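Local coordinates for Galactose/lactose metabolism regulatory protein GAL80 (Saccharomyces cerevisiae, PDB 3BTV) that represses galactose and lactose metabolic genes in the absence of an inducing sugar by binding the activator GAL4 and blocking its transcriptional activation, at residues I299-D311 with E316-S325. The protein carries 1 engineered substitution. Sequence-based numbering, arbitrary orientation.
Sequences IHGTKRDLKLEGD and EISNLVLYYS. Engineered in segment 299-311: Arg304 (natural residue Gly).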
ATOM      1  N   ILE B 299      -9.665  -0.728  -7.279  1.00 32.48           N
ATOM      2  CA  ILE B 299     -10.793  -0.337  -6.437  1.00 29.94           C
ATOM      3  C   ILE B 299     -11.631  -1.576  -6.120  1.00 34.16           C
ATOM      4  O   ILE B 299     -12.146  -2.219  -7.013  1.00 33.85           O
ATOM      5  CB  ILE B 299     -11.622   0.745  -7.127  1.00 33.31           C
ATOM      6  CG1 ILE B 299     -10.718   1.943  -7.427  1.00 31.57           C
ATOM      7  CG2 ILE B 299     -12.814   1.160  -6.265  1.00 34.14           C
ATOM      8  CD1 ILE B 299     -11.401   3.105  -8.071  1.00 41.14           C
ATOM      9  N   HIS B 300     -11.703  -1.955  -4.850  1.00 30.33           N
ATOM     10  CA  HIS B 300     -12.426  -3.179  -4.478  1.00 25.19           C
ATOM     11  C   HIS B 300     -13.809  -2.817  -3.958  1.00 30.64           C
ATOM     12  O   HIS B 300     -13.941  -2.118  -2.934  1.00 31.82           O
ATOM     13  CB  HIS B 300     -11.636  -3.941  -3.414  1.00 29.29           C
ATOM     14  CG  HIS B 300     -10.197  -4.132  -3.771  1.00 33.98           C
ATOM     15  ND1 HIS B 300      -9.785  -5.071  -4.695  1.00 37.66           N
ATOM     16  CD2 HIS B 300      -9.071  -3.512  -3.329  1.00 30.26           C
ATOM     17  CE1 HIS B 300      -8.466  -5.022  -4.808  1.00 38.09           C
ATOM     18  NE2 HIS B 300      -8.010  -4.084  -3.992  1.00 35.06           N
ATOM     19  N   GLY B 301     -14.832  -3.257  -4.680  1.00 30.39           N
ATOM     20  CA  GLY B 301     -16.223  -2.983  -4.334  1.00 30.57           C
ATOM     21  C   GLY B 301     -16.875  -4.178  -3.671  1.00 37.11           C
ATOM     22  O   GLY B 301     -16.326  -5.264  -3.684  1.00 32.73           O
ATOM     23  N   THR B 302     -18.044  -3.984  -3.077  1.00 31.26           N
ATOM     24  CA  THR B 302     -18.739  -5.115  -2.463  1.00 35.43           C
ATOM     25  C   THR B 302     -19.332  -6.042  -3.513  1.00 42.13           C
ATOM     26  O   THR B 302     -19.557  -7.209  -3.226  1.00 35.34           O
ATOM     27  CB  THR B 302     -19.868  -4.665  -1.521  1.00 41.77           C
ATOM     28  OG1 THR B 302     -20.714  -3.755  -2.217  1.00 34.33           O
ATOM     29  CG2 THR B 302     -19.286  -3.950  -0.282  1.00 39.72           C
ATOM     30  N   LYS B 303     -19.569  -5.525  -4.720  1.00 29.03           N
ATOM     31  CA  LYS B 303     -20.140  -6.338  -5.805  1.00 33.67           C
ATOM     32  C   LYS B 303     -19.157  -6.714  -6.912  1.00 37.00           C
ATOM     33  O   LYS B 303     -19.224  -7.814  -7.446  1.00 44.51           O
ATOM     34  CB  LYS B 303     -21.324  -5.625  -6.459  1.00 38.78           C
ATOM     35  CG  LYS B 303     -22.546  -5.470  -5.565  1.00 51.60           C
ATOM     36  CD  LYS B 303     -23.608  -4.651  -6.275  1.00 43.41           C
ATOM     37  CE  LYS B 303     -24.562  -3.993  -5.285  1.00 75.66           C
ATOM     38  NZ  LYS B 303     -25.381  -4.972  -4.526  1.00 79.14           N
ATOM     39  N   ARG B 304     -18.283  -5.782  -7.282  1.00 31.64           N
ATOM     40  CA  ARG B 304     -17.312  -6.009  -8.342  1.00 31.41           C
ATOM     41  C   ARG B 304     -16.034  -5.283  -8.010  1.00 36.06           C
ATOM     42  O   ARG B 304     -16.034  -4.358  -7.186  1.00 31.90           O
ATOM     43  CB  ARG B 304     -17.817  -5.467  -9.682  1.00 33.24           C
ATOM     44  CG  ARG B 304     -19.010  -6.194 -10.286  1.00 37.75           C
ATOM     45  CD  ARG B 304     -19.264  -5.674 -11.714  1.00 41.63           C
ATOM     46  NE  ARG B 304     -20.396  -6.334 -12.348  1.00 53.97           N
ATOM     47  CZ  ARG B 304     -21.672  -6.084 -12.060  1.00 67.37           C
ATOM     48  NH1 ARG B 304     -21.990  -5.178 -11.143  1.00 47.13           N
ATOM     49  NH2 ARG B 304     -22.635  -6.743 -12.696  1.00 55.93           N
ATOM     50  N   ASP B 305     -14.943  -5.706  -8.641  1.00 29.14           N
ATOM     51  CA  ASP B 305     -13.692  -4.960  -8.565  1.00 29.45           C
ATOM     52  C   ASP B 305     -13.468  -4.226  -9.871  1.00 40.34           C
ATOM     53  O   ASP B 305     -13.866  -4.697 -10.947  1.00 35.41           O
ATOM     54  CB  ASP B 305     -12.507  -5.888  -8.319  1.00 34.86           C
ATOM     55  CG  ASP B 305     -12.484  -6.439  -6.898  1.00 47.11           C
ATOM     56  OD1 ASP B 305     -13.303  -5.990  -6.059  1.00 52.07           O
ATOM     57  OD2 ASP B 305     -11.643  -7.318  -6.628  1.00 48.01           O
ATOM     58  N   LEU B 306     -12.808  -3.081  -9.768  1.00 28.25           N
ATOM     59  CA  LEU B 306     -12.480  -2.254 -10.918  1.00 29.58           C
ATOM     60  C   LEU B 306     -10.979  -2.006 -10.850  1.00 31.04           C
ATOM     61  O   LEU B 306     -10.452  -1.728  -9.787  1.00 32.60           O
ATOM     62  CB  LEU B 306     -13.241  -0.936 -10.792  1.00 26.91           C
ATOM     63  CG  LEU B 306     -13.178   0.145 -11.848  1.00 49.57           C
ATOM     64  CD1 LEU B 306     -14.417   1.019 -11.699  1.00 40.03           C
ATOM     65  CD2 LEU B 306     -11.937   0.953 -11.609  1.00 43.32           C
ATOM     66  N   LYS B 307     -10.307  -2.107 -11.977  1.00 32.25           N
ATOM     67  CA  LYS B 307      -8.878  -1.830 -12.054  1.00 36.25           C
ATOM     68  C   LYS B 307      -8.534  -0.959 -13.272  1.00 40.63           C
ATOM     69  O   LYS B 307      -8.944  -1.239 -14.414  1.00 36.18           O
ATOM     70  CB  LYS B 307      -8.087  -3.137 -12.106  1.00 36.94           C
ATOM     71  CG  LYS B 307      -6.583  -2.928 -12.298  1.00 41.79           C
ATOM     72  CD  LYS B 307      -5.944  -4.138 -12.996  1.00 62.88           C
ATOM     73  CE  LYS B 307      -5.800  -5.321 -12.048  1.00 64.69           C
ATOM     74  NZ  LYS B 307      -4.936  -4.965 -10.870  1.00 42.56           N
ATOM     75  N   LEU B 308      -7.814   0.126 -13.026  1.00 31.59           N
ATOM     76  CA  LEU B 308      -7.298   0.964 -14.112  1.00 31.54           C
ATOM     77  C   LEU B 308      -5.797   0.778 -14.153  1.00 37.46           C
ATOM     78  O   LEU B 308      -5.150   0.818 -13.114  1.00 33.96           O
ATOM     79  CB  LEU B 308      -7.608   2.439 -13.842  1.00 41.73           C
ATOM     80  CG  LEU B 308      -9.071   2.874 -13.912  1.00 45.29           C
ATOM     81  CD1 LEU B 308      -9.435   3.756 -12.721  1.00 48.72           C
ATOM     82  CD2 LEU B 308      -9.365   3.587 -15.221  1.00 66.15           C
ATOM     83  N   GLU B 309      -5.232   0.567 -15.336  1.00 37.02           N
ATOM     84  CA  GLU B 309      -3.778   0.434 -15.449  1.00 41.45           C
ATOM     85  C   GLU B 309      -3.245   1.280 -16.572  1.00 49.81           C
ATOM     86  O   GLU B 309      -3.987   1.659 -17.478  1.00 50.17           O
ATOM     87  CB  GLU B 309      -3.348  -0.988 -15.771  1.00 47.29           C
ATOM     88  CG  GLU B 309      -3.971  -2.100 -15.000  1.00 48.38           C
ATOM     89  CD  GLU B 309      -3.672  -3.427 -15.675  1.00 76.78           C
ATOM     90  OE1 GLU B 309      -3.834  -3.505 -16.919  1.00 67.47           O
ATOM     91  OE2 GLU B 309      -3.254  -4.377 -14.976  1.00 86.51           O
ATOM     92  N   GLY B 310      -1.938   1.524 -16.539  1.00 43.79           N
ATOM     93  CA  GLY B 310      -1.276   2.173 -17.656  1.00 49.71           C
ATOM     94  C   GLY B 310       0.230   2.028 -17.648  1.00 70.95           C
ATOM     95  O   GLY B 310       0.815   1.556 -16.670  1.00 48.65           O
ATOM     96  N   ASP B 311       0.832   2.375 -18.784  1.00106.36           N
ATOM     97  CA  ASP B 311       2.236   2.761 -18.906  1.00116.25           C
ATOM     98  C   ASP B 311       2.056   4.062 -19.669  1.00 99.38           C
ATOM     99  O   ASP B 311       2.521   4.225 -20.797  1.00 81.85           O
ATOM    100  CB  ASP B 311       3.017   1.735 -19.730  1.00122.63           C
ATOM    101  CG  ASP B 311       3.132   0.383 -19.033  1.00117.52           C
ATOM    102  OD1 ASP B 311       2.607   0.249 -17.910  1.00117.23           O
ATOM    103  OD2 ASP B 311       3.747  -0.546 -19.601  1.00106.06           O
ATOM    104  N   GLU B 316      -0.100   7.062 -17.511  1.00110.56           N
ATOM    105  CA  GLU B 316      -1.280   7.664 -18.102  1.00107.66           C
ATOM    106  C   GLU B 316      -2.210   6.480 -17.861  1.00112.12           C
ATOM    107  O   GLU B 316      -1.728   5.404 -17.506  1.00129.12           O
ATOM    108  CB  GLU B 316      -1.107   7.892 -19.603  1.00 79.02           C
ATOM    109  CG  GLU B 316      -0.701   9.310 -19.984  1.00100.88           C
ATOM    110  CD  GLU B 316      -1.792  10.329 -19.692  1.00113.63           C
ATOM    111  OE1 GLU B 316      -2.981   9.994 -19.867  1.00137.59           O
ATOM    112  OE2 GLU B 316      -1.466  11.465 -19.290  1.00 95.10           O
ATOM    113  N   ILE B 317      -3.518   6.631 -18.022  1.00 79.50           N
ATOM    114  CA  ILE B 317      -4.387   5.452 -17.918  1.00 47.17           C
ATOM    115  C   ILE B 317      -4.692   4.957 -19.313  1.00 48.44           C
ATOM    116  O   ILE B 317      -5.051   5.743 -20.194  1.00 57.87           O
ATOM    117  CB  ILE B 317      -5.700   5.745 -17.166  1.00 38.20           C
ATOM    118  CG1 ILE B 317      -5.391   6.101 -15.714  1.00 56.20           C
ATOM    119  CG2 ILE B 317      -6.629   4.531 -17.227  1.00 48.66           C
ATOM    120  CD1 ILE B 317      -4.686   4.993 -14.982  1.00 55.96           C
ATOM    121  N   SER B 318      -4.533   3.657 -19.523  1.00 50.09           N
ATOM    122  CA  SER B 318      -4.679   3.104 -20.854  1.00 45.34           C
ATOM    123  C   SER B 318      -5.533   1.834 -20.856  1.00 57.65           C
ATOM    124  O   SER B 318      -5.752   1.231 -21.899  1.00 45.34           O
ATOM    125  CB  SER B 318      -3.305   2.823 -21.461  1.00 47.66           C
ATOM    126  OG  SER B 318      -2.670   1.753 -20.788  1.00 64.39           O
ATOM    127  N   ASN B 319      -6.020   1.431 -19.688  1.00 59.86           N
ATOM    128  CA  ASN B 319      -6.829   0.222 -19.594  1.00 55.10           C
ATOM    129  C   ASN B 319      -7.768   0.231 -18.383  1.00 54.56           C
ATOM    130  O   ASN B 319      -7.357   0.592 -17.282  1.00 42.70           O
ATOM    131  CB  ASN B 319      -5.912  -0.994 -19.533  1.00 53.76           C
ATOM    132  CG  ASN B 319      -6.617  -2.268 -19.917  1.00 56.02           C
ATOM    133  OD1 ASN B 319      -7.408  -2.295 -20.859  1.00 69.20           O
ATOM    134  ND2 ASN B 319      -6.324  -3.342 -19.201  1.00 57.69           N
ATOM    135  N   LEU B 320      -9.026  -0.153 -18.598  1.00 39.57           N
ATOM    136  CA  LEU B 320     -10.006  -0.323 -17.512  1.00 31.74           C
ATOM    137  C   LEU B 320     -10.609  -1.733 -17.525  1.00 38.47           C
ATOM    138  O   LEU B 320     -11.122  -2.212 -18.552  1.00 31.68           O
ATOM    139  CB  LEU B 320     -11.124   0.721 -17.603  1.00 38.12           C
ATOM    140  CG  LEU B 320     -12.355   0.546 -16.689  1.00 36.58           C
ATOM    141  CD1 LEU B 320     -11.997   0.704 -15.221  1.00 38.83           C
ATOM    142  CD2 LEU B 320     -13.418   1.551 -17.062  1.00 40.55           C
ATOM    143  N   VAL B 321     -10.543  -2.391 -16.380  1.00 33.09           N
ATOM    144  CA  VAL B 321     -11.042  -3.752 -16.240  1.00 37.01           C
ATOM    145  C   VAL B 321     -12.037  -3.868 -15.085  1.00 31.41           C
ATOM    146  O   VAL B 321     -11.795  -3.356 -13.993  1.00 27.99           O
ATOM    147  CB  VAL B 321      -9.888  -4.737 -15.977  1.00 40.46           C
ATOM    148  CG1 VAL B 321     -10.397  -6.162 -16.059  1.00 42.49           C
ATOM    149  CG2 VAL B 321      -8.752  -4.533 -16.995  1.00 42.05           C
ATOM    150  N   LEU B 322     -13.137  -4.571 -15.329  1.00 32.64           N
ATOM    151  CA  LEU B 322     -14.136  -4.858 -14.311  1.00 28.93           C
ATOM    152  C   LEU B 322     -14.282  -6.349 -14.153  1.00 37.36           C
ATOM    153  O   LEU B 322     -14.387  -7.079 -15.150  1.00 34.97           O
ATOM    154  CB  LEU B 322     -15.495  -4.301 -14.723  1.00 43.08           C
ATOM    155  CG  LEU B 322     -15.759  -2.828 -14.470  1.00 71.51           C
ATOM    156  CD1 LEU B 322     -16.986  -2.444 -15.258  1.00104.31           C
ATOM    157  CD2 LEU B 322     -15.964  -2.597 -12.976  1.00 49.15           C
ATOM    158  N   TYR B 323     -14.356  -6.786 -12.899  1.00 31.24           N
ATOM    159  CA  TYR B 323     -14.373  -8.208 -12.563  1.00 41.99           C
ATOM    160  C   TYR B 323     -15.511  -8.507 -11.625  1.00 48.95           C
ATOM    161  O   TYR B 323     -15.674  -7.834 -10.595  1.00 40.19           O
ATOM    162  CB  TYR B 323     -13.122  -8.623 -11.800  1.00 44.77           C
ATOM    163  CG  TYR B 323     -11.790  -8.206 -12.348  1.00 53.25           C
ATOM    164  CD1 TYR B 323     -11.010  -9.106 -13.060  1.00 50.01           C
ATOM    165  CD2 TYR B 323     -11.270  -6.945 -12.084  1.00 49.88           C
ATOM    166  CE1 TYR B 323      -9.766  -8.757 -13.531  1.00 56.96           C
ATOM    167  CE2 TYR B 323     -10.016  -6.588 -12.536  1.00 55.98           C
ATOM    168  CZ  TYR B 323      -9.271  -7.499 -13.267  1.00 66.94           C
ATOM    169  OH  TYR B 323      -8.031  -7.157 -13.754  1.00 76.64           O
ATOM    170  N   TYR B 324     -16.257  -9.554 -11.954  1.00 48.48           N
ATOM    171  CA  TYR B 324     -17.348 -10.048 -11.131  1.00 62.32           C
ATOM    172  C   TYR B 324     -17.153 -11.538 -10.872  1.00 69.06           C
ATOM    173  O   TYR B 324     -16.594 -12.251 -11.711  1.00 61.40           O
ATOM    174  CB  TYR B 324     -18.688  -9.845 -11.846  1.00 57.45           C
ATOM    175  CG  TYR B 324     -19.790 -10.691 -11.248  1.00 87.05           C
ATOM    176  CD1 TYR B 324     -20.490 -10.269 -10.124  1.00102.94           C
ATOM    177  CD2 TYR B 324     -20.114 -11.928 -11.788  1.00 97.14           C
ATOM    178  CE1 TYR B 324     -21.491 -11.049  -9.567  1.00108.77           C
ATOM    179  CE2 TYR B 324     -21.110 -12.714 -11.239  1.00 96.49           C
ATOM    180  CZ  TYR B 324     -21.796 -12.272 -10.131  1.00114.18           C
ATOM    181  OH  TYR B 324     -22.788 -13.060  -9.590  1.00132.37           O
ATOM    182  N   SER B 325     -17.630 -12.020  -9.727  1.00 63.17           N
ATOM    183  CA  SER B 325     -17.565 -13.452  -9.435  1.00 59.84           C
ATOM    184  C   SER B 325     -18.817 -14.011  -8.757  1.00 82.81           C
ATOM    185  O   SER B 325     -19.527 -13.298  -8.051  1.00100.32           O
ATOM    186  CB  SER B 325     -16.329 -13.769  -8.597  1.00 71.90           C
ATOM    187  OG  SER B 325     -16.372 -13.099  -7.351  1.00124.22           O
TER
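The Tyr323 ring presents its edge to Lys307, whose CB lies in the ring plane 4.0 Å from CE2, with Asp305 O also near that plane, 3.6 Å from CD2; one face carries CG1 of Val321. With CG anti to its carbonyl carbon (chi1 -49°), Tyr323 leans across to the neighbouring strand, and its OH reaches Lys307 CE at 3.4 Å; the amine beyond bends back to a salt bridge with Asp298. With an alanine here, Lys307 CB and CE would probably lose the ring edge and hydroxyl beside them, and Val321 CG1 the ring it packs on. At the hairpin's open end, away from its turn, Tyr324 offers its ring edge to Lys303 O and to CG of Arg304, an engineered residue replacing glycine; the Arg304 guanidinium, tilted 42° to that ring, turns to Tyr172 by a cation-pi contact and a hydrogen bond to its carbonyl oxygen. Strands 305-310 and 319-324 form an antiparallel beta hairpin within the large mixed sheet of the C-terminal domain; strand 352-356 pairs antiparallel with 319-324 on the side away from 305-310. Paired backbone bonds join Asp305 to Tyr323 and Lys307 to Val321. Beyond them a classic beta bulge sets Ser318 and Asn319 against Glu309, whose O takes a nearly straight bond from Ser318 N (170°) and a weak one from Asn319 N. Beside the bulge, Glu309 and Asn319 run side by side, joined by a weak bond from ND2 to OE1. On the face of Leu306, Leu308, Leu320 and Leu322, the last three touching helix 159-169, Leu320 CD1 nestles 3.6 Å from Leu306 CG.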